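PDB 3O66: glycine betaine/carnitine/choline ABC transporter, which probably binds quaternary-amine compatible solutes such as glycine betaine, carnitine or choline and delivers them to an ABC importer. Local coordinates for residues D10-T14 with D62-G67; Q104-D108 with K238-N242; K243-K247 with H278-D282. One frame throughout, in Å; residues are numbered along the deposited sequence.

Interaction 1: D10-T14 with D62-G67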
ATOM      1  N   ASP A  10      16.238  -8.497  20.004  0.50 49.11           N
ATOM      2  CA  ASP A  10      16.678  -7.502  19.026  0.50 46.30           C
ATOM      3  C   ASP A  10      15.794  -7.451  17.770  0.50 43.07           C
ATOM      4  O   ASP A  10      15.933  -8.287  16.875  0.50 42.69           O
ATOM      5  CB  ASP A  10      18.121  -7.845  18.640  0.50 47.26           C
ATOM      6  CG  ASP A  10      18.696  -6.916  17.596  0.50 47.96           C
ATOM      7  OD1 ASP A  10      18.269  -5.743  17.538  0.50 48.76           O
ATOM      8  OD2 ASP A  10      19.597  -7.364  16.845  0.50 49.07           O
ATOM      9  N   VAL A  11      14.906  -6.459  17.698  1.00 39.99           N
ATOM     10  CA  VAL A  11      13.960  -6.356  16.592  1.00 35.07           C
ATOM     11  C   VAL A  11      14.218  -5.032  15.856  1.00 31.99           C
ATOM     12  O   VAL A  11      14.265  -3.948  16.451  1.00 29.58           O
ATOM     13  CB  VAL A  11      12.486  -6.427  17.083  1.00 34.17           C
ATOM     14  CG1 VAL A  11      11.533  -6.193  15.940  1.00 31.25           C
ATOM     15  CG2 VAL A  11      12.188  -7.780  17.710  1.00 35.48           C
ATOM     16  N   LYS A  12      14.400  -5.139  14.555  1.00 29.84           N
ATOM     17  CA  LYS A  12      14.563  -3.973  13.730  1.00 28.83           C
ATOM     18  C   LYS A  12      13.603  -4.074  12.541  1.00 26.96           C
ATOM     19  O   LYS A  12      13.547  -5.104  11.860  1.00 26.43           O
ATOM     20  CB  LYS A  12      16.011  -3.859  13.264  1.00 30.28           C
ATOM     21  CG  LYS A  12      17.007  -3.549  14.392  1.00 34.27           C
ATOM     22  CD  LYS A  12      18.426  -3.848  13.918  1.00 40.75           C
ATOM     23  CE  LYS A  12      19.462  -3.582  14.999  1.00 45.34           C
ATOM     24  NZ  LYS A  12      19.842  -2.137  14.979  1.00 49.09           N
ATOM     25  N   ILE A  13      12.862  -2.994  12.324  1.00 25.23           N
ATOM     26  CA  ILE A  13      11.776  -2.931  11.368  1.00 24.21           C
ATOM     27  C   ILE A  13      12.153  -1.971  10.236  1.00 24.21           C
ATOM     28  O   ILE A  13      12.372  -0.749  10.461  1.00 25.30           O
ATOM     29  CB  ILE A  13      10.470  -2.402  12.036  1.00 24.12           C
ATOM     30  CG1 ILE A  13      10.138  -3.217  13.300  1.00 23.64           C
ATOM     31  CG2 ILE A  13       9.323  -2.340  11.004  1.00 22.73           C
ATOM     32  CD1 ILE A  13       8.998  -2.650  14.177  1.00 23.93           C
ATOM     33  N   THR A  14      12.175  -2.484   9.014  1.00 22.65           N
ATOM     34  CA  THR A  14      12.500  -1.617   7.901  1.00 23.11           C
ATOM     35  C   THR A  14      11.310  -0.719   7.569  1.00 23.36           C
ATOM     36  O   THR A  14      10.126  -1.166   7.613  1.00 23.09           O
ATOM     37  CB  THR A  14      12.844  -2.385   6.632  1.00 22.50           C
ATOM     38  OG1 THR A  14      11.656  -3.046   6.166  1.00 22.87           O
ATOM     39  CG2 THR A  14      13.938  -3.374   6.875  1.00 23.65           C
ATOM     40  N   ASP A  62      20.252  -7.285   8.477  1.00 29.35           N
ATOM     41  CA  ASP A  62      20.255  -5.893   8.937  1.00 29.05           C
ATOM     42  C   ASP A  62      18.965  -5.480   9.639  1.00 28.13           C
ATOM     43  O   ASP A  62      18.920  -4.463  10.365  1.00 28.16           O
ATOM     44  CB  ASP A  62      20.496  -4.966   7.764  1.00 29.57           C
ATOM     45  CG  ASP A  62      21.843  -5.201   7.090  1.00 30.19           C
ATOM     46  OD1 ASP A  62      22.814  -5.652   7.756  1.00 31.03           O
ATOM     47  OD2 ASP A  62      21.906  -4.930   5.882  1.00 29.87           O
ATOM     48  N   ALA A  63      17.912  -6.247   9.385  1.00 26.76           N
ATOM     49  CA  ALA A  63      16.629  -6.102  10.056  1.00 26.12           C
ATOM     50  C   ALA A  63      15.913  -7.417   9.985  1.00 25.71           C
ATOM     51  O   ALA A  63      16.304  -8.309   9.204  1.00 26.72           O
ATOM     52  CB  ALA A  63      15.765  -4.998   9.395  1.00 25.59           C
ATOM     53  N   ASN A  64      14.850  -7.554  10.782  1.00 24.65           N
ATOM     54  CA  ASN A  64      14.116  -8.811  10.760  1.00 24.24           C
ATOM     55  C   ASN A  64      12.620  -8.700  10.591  1.00 24.20           C
ATOM     56  O   ASN A  64      11.942  -9.736  10.583  1.00 23.54           O
ATOM     57  CB  ASN A  64      14.477  -9.693  11.968  1.00 24.69           C
ATOM     58  CG  ASN A  64      14.513  -8.914  13.280  1.00 25.91           C
ATOM     59  OD1 ASN A  64      14.004  -7.787  13.373  1.00 26.31           O
ATOM     60  ND2 ASN A  64      15.143  -9.502  14.293  1.00 28.08           N
ATOM     61  N   ILE A  65      12.106  -7.465  10.462  1.00 24.09           N
ATOM     62  CA  ILE A  65      10.690  -7.202  10.144  1.00 23.56           C
ATOM     63  C   ILE A  65      10.668  -6.092   9.079  1.00 23.74           C
ATOM     64  O   ILE A  65      11.484  -5.203   9.139  1.00 23.81           O
ATOM     65  CB  ILE A  65       9.878  -6.718  11.377  1.00 23.76           C
ATOM     66  CG1 ILE A  65       9.762  -7.830  12.436  1.00 23.45           C
ATOM     67  CG2 ILE A  65       8.491  -6.181  10.967  1.00 22.80           C
ATOM     68  CD1 ILE A  65       9.099  -7.356  13.757  1.00 23.08           C
ATOM     69  N   SER A  66       9.808  -6.221   8.065  1.00 22.76           N
ATOM     70  CA  SER A  66       9.427  -5.092   7.212  1.00 22.80           C
ATOM     71  C   SER A  66       8.027  -4.643   7.635  1.00 22.29           C
ATOM     72  O   SER A  66       7.102  -5.463   7.667  1.00 21.93           O
ATOM     73  CB  SER A  66       9.414  -5.501   5.739  1.00 22.93           C
ATOM     74  OG  SER A  66      10.739  -5.744   5.255  1.00 25.04           O
ATOM     75  N   GLY A  67       7.854  -3.352   7.934  1.00 21.58           N
ATOM     76  CA  GLY A  67       6.549  -2.866   8.408  1.00 23.15           C
ATOM     77  C   GLY A  67       5.475  -3.109   7.355  1.00 22.91           C
ATOM     78  O   GLY A  67       4.378  -3.612   7.660  1.00 23.19           O
TER
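With chi1 at 45°, the N64 side chain stands between its own backbone N and carbonyl carbon, and the amide is thereby laid against the backbone of D10-K12. N64 ND2 donates to D10 O at 3.0 Å, in the carbonyl plane and close to the plane of the amide itself, while N64 OD1 takes the N-H of K12 at 2.9 Å in a nearly straight bond. The amide thus serves one backbone donor and one backbone acceptor, extending the pairing beyond the I13-I65 bridge. K12 O is gripped twice, by N64 N and by I65 N at 3.1 Å. I65 O then accepts from T14 N at 2.8 Å, and G67 N reaches T14 O, completing a parallel beta ladder that pairs I13 with I65 and T14 with S66. I13 and I65 lie side by side on one face, and V11 CG1 is pressed tightly on I65 CD1 at 3.5 Å. On the other face S66 OG donates to T14 OG1 over 3.0 Å, with T14 CG2 resting on A63 CB. T14 OG1 is also bonded to Q54, and S66 OG to R69. Strand 12-16 lies between 65-70 and 43-48 in the sheet; helix 19-35 packs over the isoleucines, and helix 51-60 over T14 and S66.

Interaction 2: Q104-D108 with K238-N242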
ATOM      1  N   GLN A 104      10.849 -16.700   5.347  1.00 24.16           N
ATOM      2  CA  GLN A 104      10.143 -15.536   5.899  1.00 23.26           C
ATOM      3  C   GLN A 104       8.640 -15.740   5.809  1.00 23.67           C
ATOM      4  O   GLN A 104       8.129 -16.419   4.907  1.00 24.51           O
ATOM      5  CB  GLN A 104      10.512 -14.254   5.164  1.00 21.50           C
ATOM      6  CG  GLN A 104      11.986 -13.823   5.336  1.00 23.73           C
ATOM      7  CD  GLN A 104      12.383 -12.676   4.408  1.00 24.15           C
ATOM      8  OE1 GLN A 104      11.531 -12.043   3.779  1.00 23.93           O
ATOM      9  NE2 GLN A 104      13.690 -12.424   4.304  1.00 25.58           N
ATOM     10  N   THR A 105       7.938 -15.105   6.743  1.00 24.10           N
ATOM     11  CA  THR A 105       6.497 -15.115   6.749  1.00 23.64           C
ATOM     12  C   THR A 105       6.013 -13.795   6.159  1.00 23.40           C
ATOM     13  O   THR A 105       6.266 -12.699   6.724  1.00 23.44           O
ATOM     14  CB  THR A 105       5.964 -15.327   8.165  1.00 23.90           C
ATOM     15  OG1 THR A 105       6.299 -16.658   8.590  1.00 23.36           O
ATOM     16  CG2 THR A 105       4.433 -15.120   8.228  1.00 22.65           C
ATOM     17  N   PHE A 106       5.336 -13.895   5.023  1.00 21.98           N
ATOM     18  CA  PHE A 106       4.651 -12.731   4.443  1.00 22.38           C
ATOM     19  C   PHE A 106       3.229 -12.834   5.004  1.00 22.89           C
ATOM     20  O   PHE A 106       2.495 -13.735   4.615  1.00 24.01           O
ATOM     21  CB  PHE A 106       4.707 -12.807   2.891  1.00 22.40           C
ATOM     22  CG  PHE A 106       4.357 -11.519   2.179  1.00 22.18           C
ATOM     23  CD1 PHE A 106       5.341 -10.810   1.483  1.00 23.29           C
ATOM     24  CD2 PHE A 106       3.040 -11.041   2.166  1.00 22.20           C
ATOM     25  CE1 PHE A 106       5.034  -9.620   0.802  1.00 24.19           C
ATOM     26  CE2 PHE A 106       2.710  -9.874   1.472  1.00 21.86           C
ATOM     27  CZ  PHE A 106       3.722  -9.160   0.791  1.00 24.11           C
ATOM     28  N   PHE A 107       2.856 -11.934   5.931  1.00 22.44           N
ATOM     29  CA  PHE A 107       1.578 -12.070   6.673  1.00 22.10           C
ATOM     30  C   PHE A 107       0.374 -11.856   5.782  1.00 22.13           C
ATOM     31  O   PHE A 107       0.487 -11.303   4.670  1.00 22.34           O
ATOM     32  CB  PHE A 107       1.531 -11.126   7.880  1.00 22.40           C
ATOM     33  CG  PHE A 107       2.390 -11.591   9.032  1.00 21.82           C
ATOM     34  CD1 PHE A 107       1.808 -12.250  10.122  1.00 22.52           C
ATOM     35  CD2 PHE A 107       3.772 -11.408   9.002  1.00 22.41           C
ATOM     36  CE1 PHE A 107       2.594 -12.699  11.184  1.00 23.33           C
ATOM     37  CE2 PHE A 107       4.580 -11.858  10.054  1.00 22.54           C
ATOM     38  CZ  PHE A 107       3.992 -12.494  11.144  1.00 24.13           C
ATOM     39  N   ASP A 108      -0.769 -12.357   6.238  1.00 23.23           N
ATOM     40  CA  ASP A 108      -2.052 -11.961   5.651  1.00 24.19           C
ATOM     41  C   ASP A 108      -2.137 -10.426   5.676  1.00 23.44           C
ATOM     42  O   ASP A 108      -1.541  -9.793   6.526  1.00 22.69           O
ATOM     43  CB  ASP A 108      -3.225 -12.563   6.411  1.00 24.79           C
ATOM     44  CG  ASP A 108      -3.409 -14.064   6.140  1.00 28.30           C
ATOM     45  OD1 ASP A 108      -2.764 -14.632   5.234  1.00 28.43           O
ATOM     46  OD2 ASP A 108      -4.222 -14.676   6.852  1.00 31.85           O
ATOM     47  N   LYS A 238       4.529 -13.497  16.387  1.00 26.12           N
ATOM     48  CA  LYS A 238       3.642 -13.849  15.279  1.00 25.97           C
ATOM     49  C   LYS A 238       2.192 -13.535  15.662  1.00 25.57           C
ATOM     50  O   LYS A 238       1.423 -13.020  14.850  1.00 25.09           O
ATOM     51  CB  LYS A 238       3.787 -15.329  14.946  1.00 27.46           C
ATOM     52  CG  LYS A 238       2.996 -15.790  13.735  1.00 29.40           C
ATOM     53  CD  LYS A 238       3.433 -17.253  13.431  1.00 34.95           C
ATOM     54  CE  LYS A 238       2.460 -17.990  12.542  1.00 37.97           C
ATOM     55  NZ  LYS A 238       2.302 -17.276  11.256  1.00 39.55           N
ATOM     56  N   THR A 239       1.842 -13.819  16.914  1.00 25.80           N
ATOM     57  CA  THR A 239       0.523 -13.466  17.457  1.00 25.95           C
ATOM     58  C   THR A 239       0.342 -11.951  17.488  1.00 24.54           C
ATOM     59  O   THR A 239      -0.716 -11.437  17.090  1.00 23.95           O
ATOM     60  CB  THR A 239       0.367 -14.024  18.873  1.00 26.80           C
ATOM     61  OG1 THR A 239       0.467 -15.449  18.819  1.00 29.88           O
ATOM     62  CG2 THR A 239      -0.968 -13.645  19.465  1.00 27.56           C
ATOM     63  N   THR A 240       1.373 -11.251  17.963  1.00 24.01           N
ATOM     64  CA  THR A 240       1.372  -9.775  17.953  1.00 24.19           C
ATOM     65  C   THR A 240       1.130  -9.186  16.560  1.00 24.03           C
ATOM     66  O   THR A 240       0.179  -8.404  16.341  1.00 23.92           O
ATOM     67  CB  THR A 240       2.656  -9.223  18.601  1.00 24.90           C
ATOM     68  OG1 THR A 240       2.660  -9.586  19.995  1.00 25.33           O
ATOM     69  CG2 THR A 240       2.697  -7.719  18.501  1.00 24.11           C
ATOM     70  N   ILE A 241       1.970  -9.558  15.598  1.00 24.23           N
ATOM     71  CA  ILE A 241       1.829  -9.031  14.240  1.00 23.89           C
ATOM     72  C   ILE A 241       0.442  -9.358  13.668  1.00 23.97           C
ATOM     73  O   ILE A 241      -0.206  -8.482  13.094  1.00 24.05           O
ATOM     74  CB  ILE A 241       2.974  -9.508  13.335  1.00 24.86           C
ATOM     75  CG1 ILE A 241       4.331  -8.965  13.859  1.00 25.60           C
ATOM     76  CG2 ILE A 241       2.710  -9.116  11.852  1.00 22.84           C
ATOM     77  CD1 ILE A 241       5.589  -9.770  13.386  1.00 25.59           C
ATOM     78  N   ASN A 242      -0.024 -10.591  13.854  1.00 23.56           N
ATOM     79  CA  ASN A 242      -1.360 -10.982  13.385  1.00 24.34           C
ATOM     80  C   ASN A 242      -2.511 -10.191  13.990  1.00 23.34           C
ATOM     81  O   ASN A 242      -3.600 -10.207  13.447  1.00 23.64           O
ATOM     82  CB  ASN A 242      -1.593 -12.483  13.561  1.00 25.78           C
ATOM     83  CG  ASN A 242      -1.075 -13.302  12.370  1.00 27.67           C
ATOM     84  OD1 ASN A 242      -0.443 -14.348  12.560  1.00 32.80           O
ATOM     85  ND2 ASN A 242      -1.340 -12.832  11.141  1.00 26.67           N
TER
HETATM   86  O   HOH W   1      -1.068 -13.919   8.592  1.00 25.14           O
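The ring of F107 is sandwiched: I241 CG2 sits over the centre of one face, T105 CG2 of its own segment over the centre of the other, and the amide of N242 comes up at the edge. This is aromatic packing between a sheet and a helix in a periplasmic-binding-protein type lobe, where F107, on the chain of edge strand 104-106, meets helix 236-242. The methyl approach is a textbook CH-pi contact, with CG2 of I241 3.5 Å from the F107 ring centroid and only 4° off its normal. I241 holds CG2 anti to its backbone N, which sends that methyl out from the helix onto the ring, while its CD1 reaches the rim near CZ. At the edge, N242 ND2 lies 3.4 Å from F107 CD1, and the amide plane is turned 68° from the ring. K238, one helical turn earlier, touches F107 CE1 through its CG at 4.0 Å. The contact is therefore mostly apolar, with its polar groups at the margin. T105 OG1 bonds to N228, and N242 ND2 has a partner in T245 OG1, which ties helix 236-242 to the following loop. Strand 222-227 lies beside F107 as well, pairing with it through A224. The polar link between the two segments runs through a single water, which accepts from D108 N and from N242 ND2, each at 2.8 Å.

Interaction 3: K243-K247 with H278-D282; sequences KLTGK and HHYFD
A Schellman motif closes helix 267-277, with H279 as its C-prime residue, and the tail beyond it, out to the C-terminus, folds back on the loop that follows helix 236-242. That loop contains a type II beta turn from L244 to K247, with G246 at its positive-phi position. K243 and F281 carry most of the contact, one by charge and the other by its ring. K243 stretches along the tail until NZ reaches two acceptors, Y280 O at 2.7 Å, met nearly head-on, and OD1 of D282 in a salt bridge. D35 of helix 19-35 gives the same ammonium a second carboxylate, so its positive charge is probably well stabilised. D282 in turn uses OD2 for H34, and the Y280 ring stacks on that histidine, so the tail is held against helix 19-35 as well. The F281 ring lies against the loop. K247 lays its methylene chain over one ring face, CG 4.0 Å from the centroid in a CH-pi contact, and H278 CB of the same tail covers the opposite face, both offset toward the rim. K247 and F281 run past each other in opposite directions. L244 meets the ring obliquely, CD2 lying 3.5 Å from F281 CE2; its side chain also packs on M27, L28 and L31. The K247 chain bends at chi2 (-68°) and again at chi4 (72°), which brings its ammonium back to K243, the residue before the turn. There NZ of K247 donates to K243 O at 2.7 Å, about 23° out of the carbonyl plane.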
ATOM      1  N   LYS A 243      -2.281  -9.481  15.089  1.00 22.67           N
ATOM      2  CA  LYS A 243      -3.333  -8.641  15.646  1.00 23.45           C
ATOM      3  C   LYS A 243      -3.752  -7.567  14.637  1.00 23.25           C
ATOM      4  O   LYS A 243      -4.878  -7.105  14.675  1.00 22.35           O
ATOM      5  CB  LYS A 243      -2.852  -7.930  16.903  1.00 23.96           C
ATOM      6  CG  LYS A 243      -2.908  -8.689  18.201  1.00 24.15           C
ATOM      7  CD  LYS A 243      -2.328  -7.701  19.254  1.00 26.46           C
ATOM      8  CE  LYS A 243      -2.950  -7.892  20.588  1.00 30.06           C
ATOM      9  NZ  LYS A 243      -2.554  -6.847  21.554  1.00 30.98           N
ATOM     10  N   LEU A 244      -2.832  -7.165  13.745  1.00 22.90           N
ATOM     11  CA  LEU A 244      -3.131  -6.105  12.785  1.00 23.03           C
ATOM     12  C   LEU A 244      -3.752  -6.615  11.486  1.00 22.97           C
ATOM     13  O   LEU A 244      -4.155  -5.813  10.659  1.00 22.60           O
ATOM     14  CB  LEU A 244      -1.871  -5.270  12.486  1.00 23.02           C
ATOM     15  CG  LEU A 244      -1.317  -4.468  13.707  1.00 23.07           C
ATOM     16  CD1 LEU A 244      -0.105  -3.634  13.308  1.00 23.58           C
ATOM     17  CD2 LEU A 244      -2.361  -3.561  14.281  1.00 24.27           C
ATOM     18  N   THR A 245      -3.819  -7.930  11.301  1.00 23.49           N
ATOM     19  CA  THR A 245      -4.358  -8.510  10.070  1.00 24.72           C
ATOM     20  C   THR A 245      -5.839  -8.128   9.869  1.00 25.17           C
ATOM     21  O   THR A 245      -6.664  -8.390  10.745  1.00 23.72           O
ATOM     22  CB  THR A 245      -4.194 -10.052  10.099  1.00 25.74           C
ATOM     23  OG1 THR A 245      -2.793 -10.367  10.073  1.00 27.61           O
ATOM     24  CG2 THR A 245      -4.912 -10.723   8.908  1.00 27.19           C
ATOM     25  N   GLY A 246      -6.166  -7.520   8.717  1.00 25.32           N
ATOM     26  CA  GLY A 246      -7.519  -7.019   8.436  1.00 25.80           C
ATOM     27  C   GLY A 246      -7.938  -5.715   9.115  1.00 26.37           C
ATOM     28  O   GLY A 246      -9.030  -5.205   8.849  1.00 28.24           O
ATOM     29  N   LYS A 247      -7.101  -5.152   9.984  1.00 25.97           N
ATOM     30  CA  LYS A 247      -7.508  -3.972  10.783  1.00 26.46           C
ATOM     31  C   LYS A 247      -7.394  -2.574  10.136  1.00 27.03           C
ATOM     32  O   LYS A 247      -7.782  -1.540  10.743  1.00 28.35           O
ATOM     33  CB  LYS A 247      -6.831  -3.971  12.155  1.00 25.44           C
ATOM     34  CG  LYS A 247      -6.848  -5.306  12.901  1.00 25.57           C
ATOM     35  CD  LYS A 247      -8.253  -5.778  13.376  1.00 27.33           C
ATOM     36  CE  LYS A 247      -8.263  -7.309  13.641  1.00 27.73           C
ATOM     37  NZ  LYS A 247      -7.487  -7.658  14.912  1.00 34.46           N
ATOM     38  N   HIS A 278      -8.116   1.580  19.314  1.00 24.45           N
ATOM     39  CA  HIS A 278      -8.515   0.186  19.248  1.00 23.62           C
ATOM     40  C   HIS A 278      -8.024  -0.661  20.434  1.00 24.02           C
ATOM     41  O   HIS A 278      -8.024  -1.884  20.329  1.00 25.10           O
ATOM     42  CB  HIS A 278      -8.118  -0.426  17.901  1.00 23.47           C
ATOM     43  CG  HIS A 278      -8.854   0.166  16.741  1.00 23.95           C
ATOM     44  ND1 HIS A 278     -10.088  -0.290  16.340  1.00 21.80           N
ATOM     45  CD2 HIS A 278      -8.532   1.173  15.892  1.00 24.63           C
ATOM     46  CE1 HIS A 278     -10.505   0.407  15.300  1.00 22.31           C
ATOM     47  NE2 HIS A 278      -9.582   1.311  15.012  1.00 23.52           N
ATOM     48  N   HIS A 279      -7.605  -0.030  21.542  1.00 23.52           N
ATOM     49  CA  HIS A 279      -7.210  -0.768  22.764  1.00 25.49           C
ATOM     50  C   HIS A 279      -6.127  -1.813  22.434  1.00 25.46           C
ATOM     51  O   HIS A 279      -6.117  -2.907  23.003  1.00 26.23           O
ATOM     52  CB  HIS A 279      -8.476  -1.410  23.424  1.00 25.82           C
ATOM     53  CG  HIS A 279      -8.295  -1.819  24.860  1.00 30.28           C
ATOM     54  ND1 HIS A 279      -8.500  -3.115  25.302  1.00 32.04           N
ATOM     55  CD2 HIS A 279      -7.937  -1.099  25.953  1.00 31.18           C
ATOM     56  CE1 HIS A 279      -8.266  -3.172  26.607  1.00 34.15           C
ATOM     57  NE2 HIS A 279      -7.915  -1.965  27.025  1.00 33.91           N
ATOM     58  N   TYR A 280      -5.230  -1.454  21.503  1.00 25.28           N
ATOM     59  CA  TYR A 280      -4.130  -2.301  21.029  1.00 25.62           C
ATOM     60  C   TYR A 280      -4.616  -3.655  20.532  1.00 25.97           C
ATOM     61  O   TYR A 280      -3.878  -4.645  20.603  1.00 25.99           O
ATOM     62  CB  TYR A 280      -3.072  -2.492  22.115  1.00 26.12           C
ATOM     63  CG  TYR A 280      -2.401  -1.218  22.490  1.00 26.82           C
ATOM     64  CD1 TYR A 280      -1.151  -0.893  21.960  1.00 26.92           C
ATOM     65  CD2 TYR A 280      -3.037  -0.298  23.332  1.00 28.40           C
ATOM     66  CE1 TYR A 280      -0.519   0.316  22.301  1.00 27.89           C
ATOM     67  CE2 TYR A 280      -2.426   0.906  23.675  1.00 30.70           C
ATOM     68  CZ  TYR A 280      -1.168   1.209  23.145  1.00 30.06           C
ATOM     69  OH  TYR A 280      -0.554   2.396  23.494  1.00 31.45           O
ATOM     70  N   PHE A 281      -5.866  -3.705  20.071  1.00 26.78           N
ATOM     71  CA  PHE A 281      -6.461  -4.947  19.564  1.00 28.65           C
ATOM     72  C   PHE A 281      -6.415  -6.118  20.566  1.00 30.96           C
ATOM     73  O   PHE A 281      -6.291  -7.293  20.191  1.00 31.46           O
ATOM     74  CB  PHE A 281      -5.848  -5.290  18.194  1.00 28.05           C
ATOM     75  CG  PHE A 281      -6.014  -4.171  17.170  1.00 27.56           C
ATOM     76  CD1 PHE A 281      -7.257  -3.950  16.560  1.00 26.75           C
ATOM     77  CD2 PHE A 281      -4.963  -3.318  16.862  1.00 27.26           C
ATOM     78  CE1 PHE A 281      -7.438  -2.920  15.634  1.00 23.77           C
ATOM     79  CE2 PHE A 281      -5.124  -2.266  15.917  1.00 26.45           C
ATOM     80  CZ  PHE A 281      -6.362  -2.073  15.300  1.00 24.80           C
ATOM     81  N   ASP A 282      -6.528  -5.777  21.844  1.00 32.45           N
ATOM     82  CA  ASP A 282      -6.504  -6.756  22.934  1.00 35.59           C
ATOM     83  C   ASP A 282      -7.829  -7.534  23.119  1.00 36.98           C
ATOM     84  O   ASP A 282      -8.887  -7.213  22.566  1.00 36.67           O
ATOM     85  CB  ASP A 282      -6.149  -6.053  24.242  1.00 36.46           C
ATOM     86  CG  ASP A 282      -4.659  -5.750  24.363  1.00 37.93           C
ATOM     87  OD1 ASP A 282      -3.861  -6.415  23.692  1.00 39.36           O
ATOM     88  OD2 ASP A 282      -4.288  -4.847  25.146  1.00 41.02           O
ATOM     89  OXT ASP A 282      -7.866  -8.524  23.855  1.00 38.88           O
TER

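In the fold
Interaction 1 is core: two neighbouring parallel strands joined chiefly by backbone hydrogen bonds. Interaction 2 belongs to the same five-stranded sheet but lies at its outer strand 104-106, partly buried, and relies on ring packing with a water at its margin. Interaction 3 is a surface contact between two irregular segments, where a salt bridge and lysine methylenes on an aromatic ring do the work. The three run in series along the chain, and interaction 2 touches both others: I65 CD1 faces I241 CD1 at 4.3 Å, and D108 CB meets T245 CG2 at 3.5 Å. Helix 19-35 packs against residues of all three.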